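Local coordinates for protein UDP-glucose:anthocyanidin 3-O-glucosyltransferase (PDB 4REL) that is a plant glycosyltransferase of the GT-B fold, in which two Rossmann-like domains face each other across a cleft, at residues W325-Q328 with S329-S333; N347-M350 with E351-N355; A372-I375 with Q376-E380. All blocks are in the same frame, centred on the assembly; numbering follows the deposited sequence.

Contact 1 (W325-Q328 with S329-S333); sequences WVPQ and SHVLS
S329 turns its OG away to a hydrogen bond with E351, while H330, next along, sets its CB against the turn that precedes it, 4.2 Å from CB of P327, with its ring standing oblique to that proline. V331 is the apolar link. Its N donates to O of P327 at 2.9 Å (N-H...O 156°), and its CG2, placed beside its own backbone N by a chi1 of 170°, reaches back to V326 CB at 4.0 Å and to P327 CD at 4.2 Å; the two valine side chains cross at about a right angle. L332 adds a shorter, straighter bond, N to O of Q328 at 2.7 Å and 171°. Its side chain runs alongside that of Q328 in the same direction, with CD1 3.7 Å from CG of Q328, whose extended chain carries the amide on to Y268 and E351. S333 follows, its OG lying 3.0 Å from O of S329 and equally far from O of H330. With P327 both the centre of an inverse gamma turn and the N-cap, this is a loop turning into a short helix, and its WVPQ opens the signature box of plant secondary product glycosyltransferases.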
# COMPACT_ATOMS: atom_id res chain seq x y z
N TRP A 325 14.47 8.69 -9.31
CA TRP A 325 13.92 8.73 -7.96
C TRP A 325 13.48 10.15 -7.58
O TRP A 325 14.12 11.12 -7.97
CB TRP A 325 14.97 8.23 -6.96
CG TRP A 325 14.60 8.45 -5.52
CD1 TRP A 325 13.91 7.60 -4.70
CD2 TRP A 325 14.90 9.61 -4.72
NE1 TRP A 325 13.77 8.15 -3.45
CE2 TRP A 325 14.36 9.38 -3.44
CE3 TRP A 325 15.56 10.81 -4.97
CZ2 TRP A 325 14.47 10.32 -2.41
CZ3 TRP A 325 15.67 11.74 -3.95
CH2 TRP A 325 15.13 11.49 -2.69
N VAL A 326 12.39 10.26 -6.82
CA VAL A 326 12.00 11.53 -6.22
C VAL A 326 11.66 11.32 -4.75
O VAL A 326 11.29 10.21 -4.35
CB VAL A 326 10.77 12.17 -6.93
CG1 VAL A 326 11.03 12.39 -8.40
CG2 VAL A 326 9.53 11.31 -6.73
N PRO A 327 11.81 12.37 -3.93
CA PRO A 327 11.26 12.31 -2.57
C PRO A 327 9.74 12.46 -2.65
O PRO A 327 9.21 13.57 -2.57
CB PRO A 327 11.91 13.51 -1.89
CG PRO A 327 12.15 14.50 -3.00
CD PRO A 327 12.42 13.68 -4.24
N GLN A 328 9.04 11.34 -2.83
CA GLN A 328 7.63 11.40 -3.23
C GLN A 328 6.74 12.12 -2.22
O GLN A 328 5.87 12.89 -2.61
CB GLN A 328 7.09 10.01 -3.55
CG GLN A 328 5.63 10.01 -3.99
CD GLN A 328 5.15 8.66 -4.46
OE1 GLN A 328 5.38 8.28 -5.61
NE2 GLN A 328 4.48 7.93 -3.58
N SER A 329 6.98 11.88 -0.93
CA SER A 329 6.23 12.54 0.14
C SER A 329 6.28 14.04 -0.03
O SER A 329 5.27 14.73 0.07
CB SER A 329 6.82 12.18 1.51
OG SER A 329 6.72 10.79 1.76
N HIS A 330 7.49 14.55 -0.28
CA HIS A 330 7.69 15.98 -0.45
C HIS A 330 7.13 16.46 -1.77
O HIS A 330 6.60 17.57 -1.86
CB HIS A 330 9.17 16.33 -0.35
CG HIS A 330 9.70 16.32 1.06
ND1 HIS A 330 10.04 15.16 1.71
CD2 HIS A 330 9.93 17.33 1.93
CE1 HIS A 330 10.47 15.45 2.93
NE2 HIS A 330 10.41 16.76 3.08
N VAL A 331 7.25 15.63 -2.81
CA VAL A 331 6.70 16.01 -4.12
C VAL A 331 5.19 16.11 -4.06
O VAL A 331 4.61 17.09 -4.51
CB VAL A 331 7.15 15.05 -5.24
CG1 VAL A 331 6.36 15.33 -6.54
CG2 VAL A 331 8.65 15.19 -5.49
N LEU A 332 4.54 15.11 -3.47
CA LEU A 332 3.08 15.11 -3.38
C LEU A 332 2.56 16.21 -2.45
O LEU A 332 1.42 16.65 -2.58
CB LEU A 332 2.54 13.73 -3.00
CG LEU A 332 2.51 12.71 -4.16
CD1 LEU A 332 2.14 11.32 -3.67
CD2 LEU A 332 1.54 13.18 -5.25
N SER A 333 3.40 16.68 -1.54
CA SER A 333 2.99 17.78 -0.66
C SER A 333 3.34 19.15 -1.23
O SER A 333 3.09 20.17 -0.59
CB SER A 333 3.58 17.62 0.74
OG SER A 333 4.99 17.62 0.71

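Contact 2 (N347-M350 with E351-N355); sequences NSVM and ESVSN
N347 and E351, one helical turn apart, meet amide against carboxylate, with the two side chains crossing obliquely and their planes 72° from each other. The amide donates from ND2 to OE2 of E351 at 3.2 Å with an N-H...O angle of 152°, and it arrives from above the carboxylate plane. E351 can meet it because its CG lies beside its own backbone N (chi1 -73°), from where an extended chain follows the helix back toward N347. The carboxylate is shared: OE1 and OE2 also bond to Q328 and S329, respectively, so partners from two parts of the fold fix its rotation. Beneath the side chains the turn is closed by N of E351 bonding to O of N347 at 2.9 Å. M350 is bent at both chi2 and chi3, which folds its thioether back over the backbone at E351 and leaves CE 4.1 Å from CG of that residue.

These residues belong to helix 346-354, the crossover helix of the beta-alpha-beta unit between parallel strands 337-342 and 359-361. V349 and V353 align one turn apart, CG1 to CG1 at 4.3 Å; V353 touches M359 of strand 359-361, and V349 meets W379. S352 turns OG to O of V357.

Further along, CG2 of V353 packs 3.5 Å from O of M350. S354 folds its hydroxyl back over the helix, placing OG 2.9 Å from O of M350. O of E351 receives ND2 of N355 at 2.8 Å, a side-chain bond made back to the preceding turn.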
# COMPACT_ATOMS: atom_id res chain seq x y z
N ASN A 347 0.23 2.96 -0.61
CA ASN A 347 0.92 4.08 0.01
C ASN A 347 0.91 5.34 -0.85
O ASN A 347 0.77 6.45 -0.33
CB ASN A 347 2.36 3.74 0.42
CG ASN A 347 3.09 4.93 1.03
OD1 ASN A 347 2.90 5.26 2.21
ND2 ASN A 347 3.92 5.60 0.23
N SER A 348 1.06 5.16 -2.16
CA SER A 348 0.99 6.26 -3.11
C SER A 348 -0.35 6.96 -3.00
O SER A 348 -0.41 8.19 -2.92
CB SER A 348 1.17 5.76 -4.55
OG SER A 348 2.48 5.30 -4.77
N VAL A 349 -1.43 6.18 -2.98
CA VAL A 349 -2.77 6.74 -2.86
C VAL A 349 -2.93 7.49 -1.54
O VAL A 349 -3.47 8.60 -1.52
CB VAL A 349 -3.86 5.65 -2.96
CG1 VAL A 349 -5.23 6.25 -2.71
CG2 VAL A 349 -3.80 4.97 -4.32
N MET A 350 -2.46 6.88 -0.46
CA MET A 350 -2.51 7.50 0.86
C MET A 350 -1.86 8.88 0.83
O MET A 350 -2.42 9.85 1.34
CB MET A 350 -1.81 6.60 1.89
CG MET A 350 -1.88 7.10 3.33
SD MET A 350 -0.69 8.39 3.77
CE MET A 350 0.83 7.45 3.95
N GLU A 351 -0.67 8.96 0.22
CA GLU A 351 0.07 10.20 0.15
C GLU A 351 -0.66 11.21 -0.73
O GLU A 351 -0.69 12.40 -0.43
CB GLU A 351 1.50 9.97 -0.38
CG GLU A 351 2.42 9.29 0.64
CD GLU A 351 3.82 9.02 0.10
OE1 GLU A 351 4.07 9.23 -1.10
OE2 GLU A 351 4.68 8.59 0.90
N SER A 352 -1.26 10.73 -1.80
CA SER A 352 -1.96 11.64 -2.70
C SER A 352 -3.18 12.27 -2.03
O SER A 352 -3.37 13.49 -2.06
CB SER A 352 -2.36 10.93 -3.99
OG SER A 352 -2.48 11.86 -5.06
N VAL A 353 -4.01 11.44 -1.40
CA VAL A 353 -5.25 11.98 -0.83
C VAL A 353 -4.97 12.84 0.39
O VAL A 353 -5.69 13.80 0.66
CB VAL A 353 -6.31 10.90 -0.51
CG1 VAL A 353 -6.72 10.15 -1.79
CG2 VAL A 353 -5.81 9.93 0.55
N SER A 354 -3.92 12.53 1.14
CA SER A 354 -3.62 13.31 2.33
C SER A 354 -3.07 14.69 1.95
O SER A 354 -3.06 15.60 2.76
CB SER A 354 -2.66 12.57 3.27
OG SER A 354 -1.43 12.30 2.65
N ASN A 355 -2.64 14.84 0.70
CA ASN A 355 -2.10 16.11 0.22
C ASN A 355 -3.01 16.87 -0.74
O ASN A 355 -2.63 17.93 -1.25
CB ASN A 355 -0.73 15.89 -0.42
CG ASN A 355 0.35 15.65 0.60
OD1 ASN A 355 0.70 16.54 1.37
ND2 ASN A 355 0.90 14.44 0.61

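Contact 3 (A372-I375 with Q376-E380); sequences ARVI and QDIWE
V374 sets CG1 over one face of the W379 indole, 3.6 Å from the centroid of the six-membered ring and 20° off its normal, a CH-pi contact. I375 approaches the same ring obliquely, with CG1 3.7 Å from CZ3 of W379. V374 turns its other branch to I378, CG2 to CD1 at 4.0 Å. Backbone geometry brings the indole here: O of V374 accepts from both N of I378 (3.0 Å) and N of W379 (2.9 Å), the second bond being that of a wider pi-type turn. The turn belongs to helix 368-378, the crossover of the beta-alpha-beta unit between strands 359-361 and 382-384, and E380 follows with positive phi. At the ring's rim, NE1 of W379 bonds to O of L217.

Farther out, R373 bends at chi2 and chi3, bringing NH1 to OD2 of D377 at 3.1 Å. This salt bridge meets the guanidinium edge but comes from above the carboxylate plane; NE of R373 pairs with D177. OD1 of D377 takes NE2 of Q376 at 3.0 Å, while OE1 of Q376 takes N of I384 in strand 382-384. A water accepts from both that NE2 and NH1 of R373, closing a polar ring.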
# COMPACT_ATOMS: atom_id res chain seq x y z
N ALA A 372 -8.42 2.24 -7.75
CA ALA A 372 -8.75 3.10 -8.87
C ALA A 372 -10.25 3.38 -8.89
O ALA A 372 -10.68 4.51 -9.11
CB ALA A 372 -8.28 2.48 -10.20
N ARG A 373 -11.05 2.34 -8.68
CA ARG A 373 -12.51 2.50 -8.66
C ARG A 373 -12.96 3.39 -7.50
O ARG A 373 -13.86 4.22 -7.67
CB ARG A 373 -13.21 1.13 -8.57
CG ARG A 373 -14.75 1.22 -8.55
CD ARG A 373 -15.30 1.75 -9.88
NE ARG A 373 -14.81 0.93 -10.98
CZ ARG A 373 -14.77 1.31 -12.25
NH1 ARG A 373 -15.22 2.51 -12.62
NH2 ARG A 373 -14.29 0.48 -13.17
N VAL A 374 -12.38 3.20 -6.32
CA VAL A 374 -12.74 4.03 -5.16
C VAL A 374 -12.40 5.48 -5.47
O VAL A 374 -13.20 6.40 -5.24
CB VAL A 374 -12.03 3.55 -3.87
CG1 VAL A 374 -12.25 4.55 -2.74
CG2 VAL A 374 -12.53 2.17 -3.46
N ILE A 375 -11.22 5.69 -6.04
CA ILE A 375 -10.78 7.04 -6.39
C ILE A 375 -11.75 7.72 -7.36
O ILE A 375 -12.15 8.87 -7.16
CB ILE A 375 -9.35 7.00 -6.97
CG1 ILE A 375 -8.33 6.82 -5.84
CG2 ILE A 375 -9.05 8.28 -7.74
CD1 ILE A 375 -6.96 6.33 -6.31
N GLN A 376 -12.13 7.02 -8.42
CA GLN A 376 -12.99 7.64 -9.42
C GLN A 376 -14.46 7.75 -9.01
O GLN A 376 -15.09 8.78 -9.24
CB GLN A 376 -12.92 6.87 -10.75
CG GLN A 376 -13.70 7.56 -11.87
CD GLN A 376 -13.70 6.77 -13.16
OE1 GLN A 376 -12.80 6.91 -14.00
NE2 GLN A 376 -14.72 5.93 -13.34
N ASP A 377 -15.01 6.68 -8.44
CA ASP A 377 -16.48 6.59 -8.30
C ASP A 377 -17.02 6.78 -6.89
O ASP A 377 -18.22 7.02 -6.70
CB ASP A 377 -16.99 5.27 -8.89
CG ASP A 377 -16.92 5.24 -10.40
OD1 ASP A 377 -16.54 6.26 -11.00
OD2 ASP A 377 -17.25 4.19 -10.99
N ILE A 378 -16.14 6.69 -5.90
CA ILE A 378 -16.57 6.87 -4.52
C ILE A 378 -16.08 8.22 -3.97
O ILE A 378 -16.89 9.11 -3.72
CB ILE A 378 -16.12 5.69 -3.64
CG1 ILE A 378 -16.78 4.40 -4.15
CG2 ILE A 378 -16.49 5.93 -2.18
CD1 ILE A 378 -16.41 3.16 -3.33
N TRP A 379 -14.77 8.37 -3.81
CA TRP A 379 -14.20 9.66 -3.41
C TRP A 379 -14.37 10.73 -4.48
O TRP A 379 -14.46 11.92 -4.16
CB TRP A 379 -12.71 9.52 -3.12
CG TRP A 379 -12.36 8.56 -2.04
CD1 TRP A 379 -13.16 8.14 -1.01
CD2 TRP A 379 -11.12 7.87 -1.88
NE1 TRP A 379 -12.48 7.26 -0.21
CE2 TRP A 379 -11.23 7.07 -0.73
CE3 TRP A 379 -9.92 7.87 -2.59
CZ2 TRP A 379 -10.18 6.26 -0.28
CZ3 TRP A 379 -8.88 7.07 -2.15
CH2 TRP A 379 -9.02 6.27 -1.01
N GLU A 380 -14.42 10.30 -5.74
CA GLU A 380 -14.43 11.19 -6.90
C GLU A 380 -13.28 12.22 -6.86
O GLU A 380 -13.51 13.42 -7.05
CB GLU A 380 -15.79 11.88 -7.06
CG GLU A 380 -16.93 10.87 -7.21
CD GLU A 380 -18.27 11.50 -7.51
OE1 GLU A 380 -19.16 11.43 -6.64
OE2 GLU A 380 -18.44 12.06 -8.61
O HOH W 1 -14.83 3.51 -15.40

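How the contacts relate
Along the chain the three contacts come in series. Each is local, spanning neighbouring turns of one continuous stretch, and none nests within or crosses another. Contact 1 follows edge strand 320-323 and leads toward strand 337-342; contact 2 lies on the crossover from there to strand 359-361, and contact 3 on the next, to the opposite edge strand 382-384. Contact 2 is the middle member. It meets contact 1 through E351 and where N355 packs on L332 and S333, and meets contact 3 where V349 and V353 lie 3.8 Å, CG1 to CZ3, from W379. Contacts 1 and 3 do not touch, their nearest atoms being about 11 Å apart.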